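Local coordinates for protein DynE8 (Micromonospora chersina, PDB 4AMP) that is an enediyne polyketide synthase, the piece here holding its acyltransferase region, which probably takes part in fatty-acid-synthase-like assembly of the polyketide chain, at residues 53-58 and 94-99; 162-167 and 398-403; 171-176 and 343-348. One frame throughout, in Å; residues are numbered along the deposited sequence. Where two conformers were deposited one is given.

Contact 1: 53-58 and 94-99; sequences VPARFA and LVVGGP
Arg56 and Val95 form the hydrogen-bonded pair of two antiparallel strands. Arg56 N donates to Val95 O at 2.9 Å, and the N-H...O angle is 164°. The return bond, Val95 N to Arg56 O, is also 2.9 Å long. One step on, Leu94 faces Phe57 as a non-hydrogen-bonded pair. Leu94 CD1 comes within 3.6 Å of Arg56 O. With CG anti to the backbone N (chi1 166°), Leu94 turns this methyl toward the neighbouring strand. At the other end Ala55 CB rests against both methyls of Val96, 4.0 Å from CG2.

Past the paired residues two waters fill in. Water 1 donates to Pro54 O at 2.8 Å and accepts from Gly98 N, so it joins the two segments where they diverge. The Arg56 side chain runs back over its own segment. Arg56 NE gives a nearly straight 2.8 Å bond to Val53 O, on a carbonyl lone pair and in the guanidinium plane. Beyond the segments its NH2 makes a salt bridge with Asp395, and its NH1 bonds Val394 O and Phe389 O. This fixes the guanidinium and ties the strand to the C-terminal part of the chain. Helices 16-30 and 64-79 cover the Phe57 and Leu94 face, and helix 379-390 the other. These are the inner strands of a small four-stranded antiparallel alpha/beta unit, consistent with the linker domain preceding the acyltransferase core in such synthases.

Contact 2: 162-167 and 398-403; sequences IRWLDR and TPFFAG
Trp164 and Arg167, one turn apart on helix 147-167, meet Pro399, Phe400 and Ala402 near the C-terminal end of the chain. This is a surface contact between a helix of the acyltransferase region and a short 3-10 turn, closed by a bond from Phe401 N to Thr398 O.

Trp164 comes first. Its CG is anti to the backbone N (chi1 -176°), which sends the indole out from the helix toward the turn. The six-membered ring arrives edge first. Trp164 CH2 lies 3.7 Å from Pro399 C, with Phe400 N also near the ring plane at this edge. Trp164 CH2 also meets the proline ring at Pro399 CB, 3.9 Å away, the two side chains crossing at a slant. At the neighbouring corner Trp164 CZ2 approaches Phe400 CD1 at 4.4 Å, and this too is an edge contact for the phenylalanine ring. The indole NE1 bonds Thr385 OG1 of helix 379-390, which helps to set the rotation of the ring. A serine in place of Trp164 would probably open a gap beside Pro399 and Phe400 and leave the Thr385 hydroxyl without its indole partner.

Arg167 follows. Its chain is extended from CG to NE and passes Pro399 in the opposite direction. The contact is made by the aliphatic part and the guanidinium together, not by a charge pair across the segments. Arg167 NE is 3.7 Å from Pro399 CB. Farther along, Arg167 NH2 reaches the methyl of Ala402, with CB 3.7 Å away.

Contact 3: 171-176 and 343-348; sequences RPVGAL and LDADLL
This is an apolar contact between strand 174-177 and the loop that leads from helix 336-342 into strand 347-350. Both strands belong to the parallel sheet of the acyltransferase region, an alpha/beta fold, with strand 102-106 between them. The loop therefore meets the start of a strand that is not its direct neighbour in the sheet.

Leu343, the first residue after the helix to leave helical geometry, carries most of the contact. Its CG is anti to the backbone N (chi1 -168°), and its two methyls divide the work. Leu343 CD1 presses on the backbone of Gly174, 3.7 Å from Gly174 C, and lies 4.0 Å from Ala175 N. A side chain on Gly174 would point at this methyl, and its first carbon would sit too close. Leu343 CD2 meets Leu176 CD2 at 4.2 Å. Leu176 is also packed on Phe336, Ala339 and Leu340, so helix 336-342 covers the same side of the strand. The Leu176 side chain touches residues of a GxSxG pattern consistent with a nucleophile elbow.

Val173 serves the other end. The Asp344 and Ala345 carbonyls of the loop are bonded by Arg101 and Arg366 respectively, which helps to hold its path. With chi1 at -61°, Val173 CG2 sits between the backbone N and the carbonyl carbon and faces the loop. Val173 CG2 is 4.4 Å from Leu343 CD1 and 3.7 Å from Asp344 O.

The three contacts do not touch through space. Contact 1 joins the inner strands of the small antiparallel sheet and is complete in the sequence before the other two begin. Contact 3 lies in the parallel sheet, its centre about 17 Å from that of contact 1 and the nearest atoms about 6 Å apart. Contact 2 bridges that core to the C-terminal tail. Contact 3 is nested within the chain loop closed by contact 2, and 162-167 leads almost directly into 171-176. Helix 379-390 serves both contacts 1 and 2, through Phe389 and Thr385. Contact 3 is nearest in sequence to the probable nucleophile elbow at Gly177, Ser179 and Gly181. The side chain of Ala402 is about 6 Å from a bound glycerol, probably from the crystallisation liquor.

Contact 1: 53-58 and 94-99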
loop_
_atom_site.group_PDB
_atom_site.type_symbol
_atom_site.label_atom_id
_atom_site.label_comp_id
_atom_site.label_asym_id
_atom_site.label_seq_id
_atom_site.Cartn_x
_atom_site.Cartn_y
_atom_site.Cartn_z
ATOM N N VAL A 53 -17.086 -12.816 14.863
ATOM C CA VAL A 53 -17.779 -13.382 13.740
ATOM C C VAL A 53 -16.768 -14.448 13.329
ATOM O O VAL A 53 -15.750 -14.160 12.679
ATOM C CB VAL A 53 -17.930 -12.311 12.625
ATOM C CG1 VAL A 53 -18.599 -12.979 11.428
ATOM C CG2 VAL A 53 -18.816 -11.120 13.048
ATOM N N PRO A 54 -16.962 -15.712 13.732
ATOM C CA PRO A 54 -15.824 -16.646 13.568
ATOM C C PRO A 54 -15.434 -16.982 12.140
ATOM O O PRO A 54 -14.228 -16.948 11.874
ATOM C CB PRO A 54 -16.328 -17.939 14.277
ATOM C CG PRO A 54 -17.247 -17.354 15.366
ATOM C CD PRO A 54 -17.996 -16.251 14.674
ATOM N N ALA A 55 -16.410 -17.212 11.255
ATOM C CA ALA A 55 -16.204 -17.535 9.846
ATOM C C ALA A 55 -16.779 -16.373 8.978
ATOM O O ALA A 55 -17.954 -15.933 9.152
ATOM C CB ALA A 55 -16.908 -18.843 9.510
ATOM N N ARG A 56 -15.956 -15.881 8.047
ATOM C CA ARG A 56 -16.259 -14.591 7.416
ATOM C C ARG A 56 -16.174 -14.606 5.917
ATOM O O ARG A 56 -15.294 -15.270 5.347
ATOM C CB ARG A 56 -15.336 -13.485 7.944
ATOM C CG ARG A 56 -15.673 -13.053 9.396
ATOM C CD ARG A 56 -14.616 -11.991 9.897
ATOM N NE ARG A 56 -14.715 -11.850 11.377
ATOM C CZ ARG A 56 -14.295 -10.751 12.038
ATOM N NH1 ARG A 56 -13.754 -9.699 11.310
ATOM N NH2 ARG A 56 -14.465 -10.711 13.402
ATOM N N PHE A 57 -17.068 -13.853 5.323
ATOM C CA PHE A 57 -17.056 -13.630 3.879
ATOM C C PHE A 57 -17.116 -12.130 3.681
ATOM O O PHE A 57 -17.902 -11.456 4.404
ATOM C CB PHE A 57 -18.297 -14.265 3.307
ATOM C CG PHE A 57 -18.670 -13.802 1.864
ATOM C CD1 PHE A 57 -19.480 -12.681 1.627
ATOM C CD2 PHE A 57 -18.259 -14.546 0.772
ATOM C CE1 PHE A 57 -19.835 -12.245 0.382
ATOM C CE2 PHE A 57 -18.621 -14.135 -0.541
ATOM C CZ PHE A 57 -19.401 -13.006 -0.735
ATOM N N ALA A 58 -16.403 -11.602 2.668
ATOM C CA ALA A 58 -16.558 -10.196 2.307
ATOM C C ALA A 58 -16.266 -10.031 0.810
ATOM O O ALA A 58 -15.302 -10.601 0.323
ATOM C CB ALA A 58 -15.616 -9.269 3.172
ATOM N N LEU A 94 -12.668 -14.888 1.629
ATOM C CA LEU A 94 -13.380 -15.851 2.498
ATOM C C LEU A 94 -12.395 -16.433 3.505
ATOM O O LEU A 94 -11.341 -16.958 3.102
ATOM C CB LEU A 94 -14.005 -16.947 1.585
ATOM C CG LEU A 94 -14.492 -18.213 2.270
ATOM C CD1 LEU A 94 -15.763 -17.952 3.052
ATOM C CD2 LEU A 94 -14.817 -19.267 1.168
ATOM N N VAL A 95 -12.671 -16.370 4.833
ATOM C CA VAL A 95 -11.685 -16.892 5.802
ATOM C C VAL A 95 -12.500 -17.587 6.861
ATOM O O VAL A 95 -13.331 -16.961 7.499
ATOM C CB VAL A 95 -10.848 -15.766 6.452
ATOM C CG1 VAL A 95 -9.925 -16.296 7.455
ATOM C CG2 VAL A 95 -9.987 -15.015 5.376
ATOM N N VAL A 96 -12.271 -18.879 7.020
ATOM C CA VAL A 96 -12.855 -19.637 8.149
ATOM C C VAL A 96 -11.666 -20.005 9.072
ATOM O O VAL A 96 -10.671 -20.582 8.611
ATOM C CB VAL A 96 -13.546 -20.929 7.616
ATOM C CG1 VAL A 96 -14.095 -21.753 8.800
ATOM C CG2 VAL A 96 -14.662 -20.600 6.647
ATOM N N GLY A 97 -11.714 -19.581 10.326
ATOM C CA GLY A 97 -10.672 -19.879 11.296
ATOM C C GLY A 97 -9.507 -18.902 11.249
ATOM O O GLY A 97 -8.323 -19.327 11.369
ATOM N N GLY A 98 -9.799 -17.613 10.990
ATOM C CA GLY A 98 -8.787 -16.495 11.067
ATOM C C GLY A 98 -8.757 -16.155 12.544
ATOM O O GLY A 98 -9.293 -16.979 13.419
ATOM N N PRO A 99 -8.223 -15.018 12.902
ATOM C CA PRO A 99 -7.759 -13.935 12.025
ATOM C C PRO A 99 -6.475 -14.283 11.328
ATOM O O PRO A 99 -5.745 -15.192 11.773
ATOM C CB PRO A 99 -7.501 -12.799 12.991
ATOM C CG PRO A 99 -7.129 -13.490 14.291
ATOM C CD PRO A 99 -8.073 -14.631 14.326
HETATM O O HOH W 1 -12.035 -16.470 10.213
HETATM O O HOH W 2 -13.884 -19.540 11.725
#

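Contact 2: 162-167 and 398-403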
loop_
_atom_site.group_PDB
_atom_site.type_symbol
_atom_site.label_atom_id
_atom_site.label_comp_id
_atom_site.label_asym_id
_atom_site.label_seq_id
_atom_site.Cartn_x
_atom_site.Cartn_y
_atom_site.Cartn_z
ATOM N N ILE A 162 -5.387 6.468 7.246
ATOM C CA ILE A 162 -5.097 6.119 8.644
ATOM C C ILE A 162 -6.334 6.477 9.485
ATOM O O ILE A 162 -6.725 5.646 10.299
ATOM C CB ILE A 162 -3.787 6.803 9.184
ATOM C CG1 ILE A 162 -2.561 6.104 8.512
ATOM C CG2 ILE A 162 -3.679 6.637 10.700
ATOM C CD1 ILE A 162 -1.331 7.037 8.638
ATOM N N ARG A 163 -6.963 7.600 9.160
ATOM C CA ARG A 163 -8.235 7.954 9.956
ATOM C C ARG A 163 -9.297 6.873 9.719
ATOM O O ARG A 163 -10.060 6.573 10.661
ATOM C CB ARG A 163 -8.756 9.328 9.604
ATOM C CG ARG A 163 -7.867 10.385 10.175
ATOM C CD ARG A 163 -8.498 11.760 10.020
ATOM N NE ARG A 163 -8.989 12.143 8.687
ATOM C CZ ARG A 163 -8.264 12.777 7.730
ATOM N NH1 ARG A 163 -6.978 13.095 7.920
ATOM N NH2 ARG A 163 -8.849 13.094 6.585
ATOM N N TRP A 164 -9.375 6.329 8.505
ATOM C CA TRP A 164 -10.295 5.180 8.220
ATOM C C TRP A 164 -9.942 3.967 9.023
ATOM O O TRP A 164 -10.846 3.353 9.643
ATOM C CB TRP A 164 -10.265 4.864 6.740
ATOM C CG TRP A 164 -11.241 3.744 6.285
ATOM C CD1 TRP A 164 -10.881 2.582 5.655
ATOM C CD2 TRP A 164 -12.643 3.772 6.316
ATOM N NE1 TRP A 164 -11.961 1.883 5.278
ATOM C CE2 TRP A 164 -13.076 2.570 5.703
ATOM C CE3 TRP A 164 -13.604 4.705 6.778
ATOM C CZ2 TRP A 164 -14.439 2.240 5.521
ATOM C CZ3 TRP A 164 -14.994 4.341 6.611
ATOM C CH2 TRP A 164 -15.363 3.123 6.014
ATOM N N LEU A 165 -8.672 3.513 8.986
ATOM C CA LEU A 165 -8.282 2.374 9.851
ATOM C C LEU A 165 -8.597 2.656 11.296
ATOM O O LEU A 165 -9.025 1.719 12.009
ATOM C CB LEU A 165 -6.756 2.079 9.771
ATOM C CG LEU A 165 -6.356 1.731 8.330
ATOM C CD1 LEU A 165 -4.770 1.504 8.382
ATOM C CD2 LEU A 165 -7.019 0.514 7.726
ATOM N N ASP A 166 -8.372 3.889 11.789
ATOM C CA ASP A 166 -8.726 4.248 13.159
ATOM C C ASP A 166 -10.260 4.145 13.406
ATOM O O ASP A 166 -10.633 3.563 14.475
ATOM C CB ASP A 166 -8.306 5.696 13.490
ATOM C CG ASP A 166 -6.730 5.893 13.578
ATOM O OD1 ASP A 166 -5.970 4.928 13.713
ATOM O OD2 ASP A 166 -6.301 7.071 13.556
ATOM N N ARG A 167 -11.076 4.627 12.494
ATOM C CA ARG A 167 -12.538 4.537 12.674
ATOM C C ARG A 167 -12.931 3.068 12.735
ATOM O O ARG A 167 -13.862 2.728 13.453
ATOM C CB ARG A 167 -13.287 5.200 11.549
ATOM C CG ARG A 167 -14.720 5.471 11.907
ATOM C CD ARG A 167 -15.452 6.135 10.803
ATOM N NE ARG A 167 -16.888 6.023 11.048
ATOM C CZ ARG A 167 -17.797 6.849 10.562
ATOM N NH1 ARG A 167 -17.416 7.895 9.826
ATOM N NH2 ARG A 167 -19.073 6.649 10.824
ATOM N N THR A 398 -19.854 -1.525 9.346
ATOM C CA THR A 398 -20.899 -0.518 9.236
ATOM C C THR A 398 -20.439 0.890 8.858
ATOM O O THR A 398 -21.274 1.602 8.263
ATOM C CB THR A 398 -21.850 -0.429 10.467
ATOM O OG1 THR A 398 -21.106 0.021 11.614
ATOM C CG2 THR A 398 -22.468 -1.760 10.784
ATOM N N PRO A 399 -19.199 1.305 9.191
ATOM C CA PRO A 399 -18.850 2.662 8.762
ATOM C C PRO A 399 -18.869 2.850 7.242
ATOM O O PRO A 399 -18.921 4.008 6.792
ATOM C CB PRO A 399 -17.426 2.863 9.280
ATOM C CG PRO A 399 -17.250 1.848 10.450
ATOM C CD PRO A 399 -18.114 0.674 10.004
ATOM N N PHE A 400 -18.796 1.752 6.461
ATOM C CA PHE A 400 -18.949 1.884 4.994
ATOM C C PHE A 400 -20.295 2.428 4.485
ATOM O O PHE A 400 -20.394 2.984 3.352
ATOM C CB PHE A 400 -18.564 0.551 4.272
ATOM C CG PHE A 400 -18.408 0.691 2.795
ATOM C CD1 PHE A 400 -17.171 1.134 2.265
ATOM C CD2 PHE A 400 -19.443 0.381 1.968
ATOM C CE1 PHE A 400 -17.025 1.276 0.864
ATOM C CE2 PHE A 400 -19.293 0.496 0.528
ATOM C CZ PHE A 400 -18.101 0.947 0.028
ATOM N N PHE A 401 -21.313 2.332 5.329
ATOM C CA PHE A 401 -22.736 2.600 4.994
ATOM C C PHE A 401 -23.252 3.895 5.654
ATOM O O PHE A 401 -24.376 4.325 5.278
ATOM C CB PHE A 401 -23.614 1.424 5.451
ATOM C CG PHE A 401 -23.283 0.194 4.709
ATOM C CD1 PHE A 401 -23.810 0.042 3.422
ATOM C CD2 PHE A 401 -22.320 -0.719 5.213
ATOM C CE1 PHE A 401 -23.460 -1.028 2.633
ATOM C CE2 PHE A 401 -21.956 -1.813 4.443
ATOM C CZ PHE A 401 -22.529 -1.950 3.109
ATOM N N ALA A 402 -22.439 4.494 6.519
ATOM C CA ALA A 402 -22.740 5.784 7.219
ATOM C C ALA A 402 -22.620 7.014 6.320
ATOM O O ALA A 402 -21.615 7.113 5.604
ATOM C CB ALA A 402 -21.833 5.968 8.432
ATOM N N GLY A 403 -23.609 7.924 6.407
ATOM C CA GLY A 403 -23.570 9.248 5.730
ATOM C C GLY A 403 -23.508 9.268 4.204
ATOM O O GLY A 403 -22.735 10.037 3.598
#

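Contact 3: 171-176 and 343-348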
loop_
_atom_site.group_PDB
_atom_site.type_symbol
_atom_site.label_atom_id
_atom_site.label_comp_id
_atom_site.label_asym_id
_atom_site.label_seq_id
_atom_site.Cartn_x
_atom_site.Cartn_y
_atom_site.Cartn_z
ATOM N N ARG A 171 -6.411 -3.713 13.392
ATOM C CA ARG A 171 -5.273 -4.267 14.083
ATOM C C ARG A 171 -4.249 -4.952 13.153
ATOM O O ARG A 171 -4.107 -6.176 13.164
ATOM C CB ARG A 171 -5.754 -5.264 15.113
ATOM C CG ARG A 171 -6.533 -4.571 16.246
ATOM C CD ARG A 171 -6.866 -5.546 17.361
ATOM N NE ARG A 171 -7.699 -6.583 16.838
ATOM C CZ ARG A 171 -7.802 -7.786 17.359
ATOM N NH1 ARG A 171 -7.103 -8.103 18.451
ATOM N NH2 ARG A 171 -8.601 -8.663 16.774
ATOM N N PRO A 172 -3.563 -4.174 12.313
ATOM C CA PRO A 172 -2.486 -4.825 11.527
ATOM C C PRO A 172 -1.269 -5.186 12.381
ATOM O O PRO A 172 -1.085 -4.616 13.499
ATOM C CB PRO A 172 -2.063 -3.720 10.517
ATOM C CG PRO A 172 -2.925 -2.512 10.805
ATOM C CD PRO A 172 -3.531 -2.723 12.228
ATOM N N VAL A 173 -0.447 -6.115 11.869
ATOM C CA VAL A 173 0.767 -6.551 12.586
ATOM C C VAL A 173 1.936 -5.575 12.401
ATOM O O VAL A 173 2.900 -5.689 13.145
ATOM C CB VAL A 173 1.228 -7.989 12.141
ATOM C CG1 VAL A 173 0.134 -9.009 12.442
ATOM C CG2 VAL A 173 1.626 -8.043 10.633
ATOM N N GLY A 174 1.870 -4.652 11.420
ATOM C CA GLY A 174 3.044 -3.801 11.206
ATOM C C GLY A 174 2.840 -3.081 9.875
ATOM O O GLY A 174 1.831 -3.318 9.190
ATOM N N ALA A 175 3.782 -2.184 9.547
ATOM C CA ALA A 175 3.583 -1.378 8.328
ATOM C C ALA A 175 4.923 -1.221 7.684
ATOM O O ALA A 175 5.933 -1.339 8.354
ATOM C CB ALA A 175 3.017 -0.010 8.604
ATOM N N LEU A 176 4.920 -0.916 6.385
ATOM C CA LEU A 176 6.131 -0.365 5.769
ATOM C C LEU A 176 5.731 0.762 4.890
ATOM O O LEU A 176 4.623 0.714 4.317
ATOM C CB LEU A 176 6.864 -1.427 4.973
ATOM C CG LEU A 176 6.441 -1.990 3.634
ATOM C CD1 LEU A 176 6.616 -0.999 2.437
ATOM C CD2 LEU A 176 7.245 -3.283 3.289
ATOM N N LEU A 343 8.044 -8.186 6.714
ATOM C CA LEU A 343 6.632 -8.043 7.102
ATOM C C LEU A 343 5.961 -9.386 6.809
ATOM O O LEU A 343 5.640 -9.693 5.672
ATOM C CB LEU A 343 6.019 -6.841 6.323
ATOM C CG LEU A 343 4.660 -6.283 6.726
ATOM C CD1 LEU A 343 4.584 -5.881 8.248
ATOM C CD2 LEU A 343 4.495 -5.085 5.824
ATOM N N ASP A 344 5.786 -10.187 7.859
ATOM C CA ASP A 344 5.202 -11.515 7.775
ATOM C C ASP A 344 3.698 -11.308 7.823
ATOM O O ASP A 344 3.118 -10.970 8.876
ATOM C CB ASP A 344 5.674 -12.381 8.975
ATOM C CG ASP A 344 5.008 -13.801 9.006
ATOM O OD1 ASP A 344 4.368 -14.239 8.029
ATOM O OD2 ASP A 344 5.114 -14.495 10.040
ATOM N N ALA A 345 3.049 -11.454 6.686
ATOM C CA ALA A 345 1.615 -11.170 6.690
ATOM C C ALA A 345 0.970 -11.922 5.604
ATOM O O ALA A 345 1.472 -11.951 4.460
ATOM C CB ALA A 345 1.341 -9.643 6.486
ATOM N N ASP A 346 -0.191 -12.516 5.905
ATOM C CA ASP A 346 -0.927 -13.213 4.872
ATOM C C ASP A 346 -1.547 -12.297 3.841
ATOM O O ASP A 346 -1.780 -12.734 2.735
ATOM C CB ASP A 346 -2.083 -14.008 5.501
ATOM C CG ASP A 346 -1.623 -14.968 6.587
ATOM O OD1 ASP A 346 -1.145 -16.040 6.167
ATOM O OD2 ASP A 346 -1.710 -14.705 7.837
ATOM N N LEU A 347 -1.902 -11.072 4.250
ATOM C CA LEU A 347 -2.599 -10.105 3.370
ATOM C C LEU A 347 -1.994 -8.735 3.606
ATOM O O LEU A 347 -1.716 -8.385 4.741
ATOM C CB LEU A 347 -4.078 -10.082 3.847
ATOM C CG LEU A 347 -5.006 -9.515 2.836
ATOM C CD1 LEU A 347 -6.327 -10.269 2.997
ATOM C CD2 LEU A 347 -5.157 -8.150 3.309
ATOM N N LEU A 348 -1.757 -7.959 2.548
ATOM C CA LEU A 348 -1.249 -6.613 2.736
ATOM C C LEU A 348 -2.311 -5.637 2.199
ATOM O O LEU A 348 -2.943 -5.904 1.189
ATOM C CB LEU A 348 0.034 -6.481 1.863
ATOM C CG LEU A 348 1.153 -7.359 2.410
ATOM C CD1 LEU A 348 2.154 -7.396 1.309
ATOM C CD2 LEU A 348 1.774 -6.707 3.661
#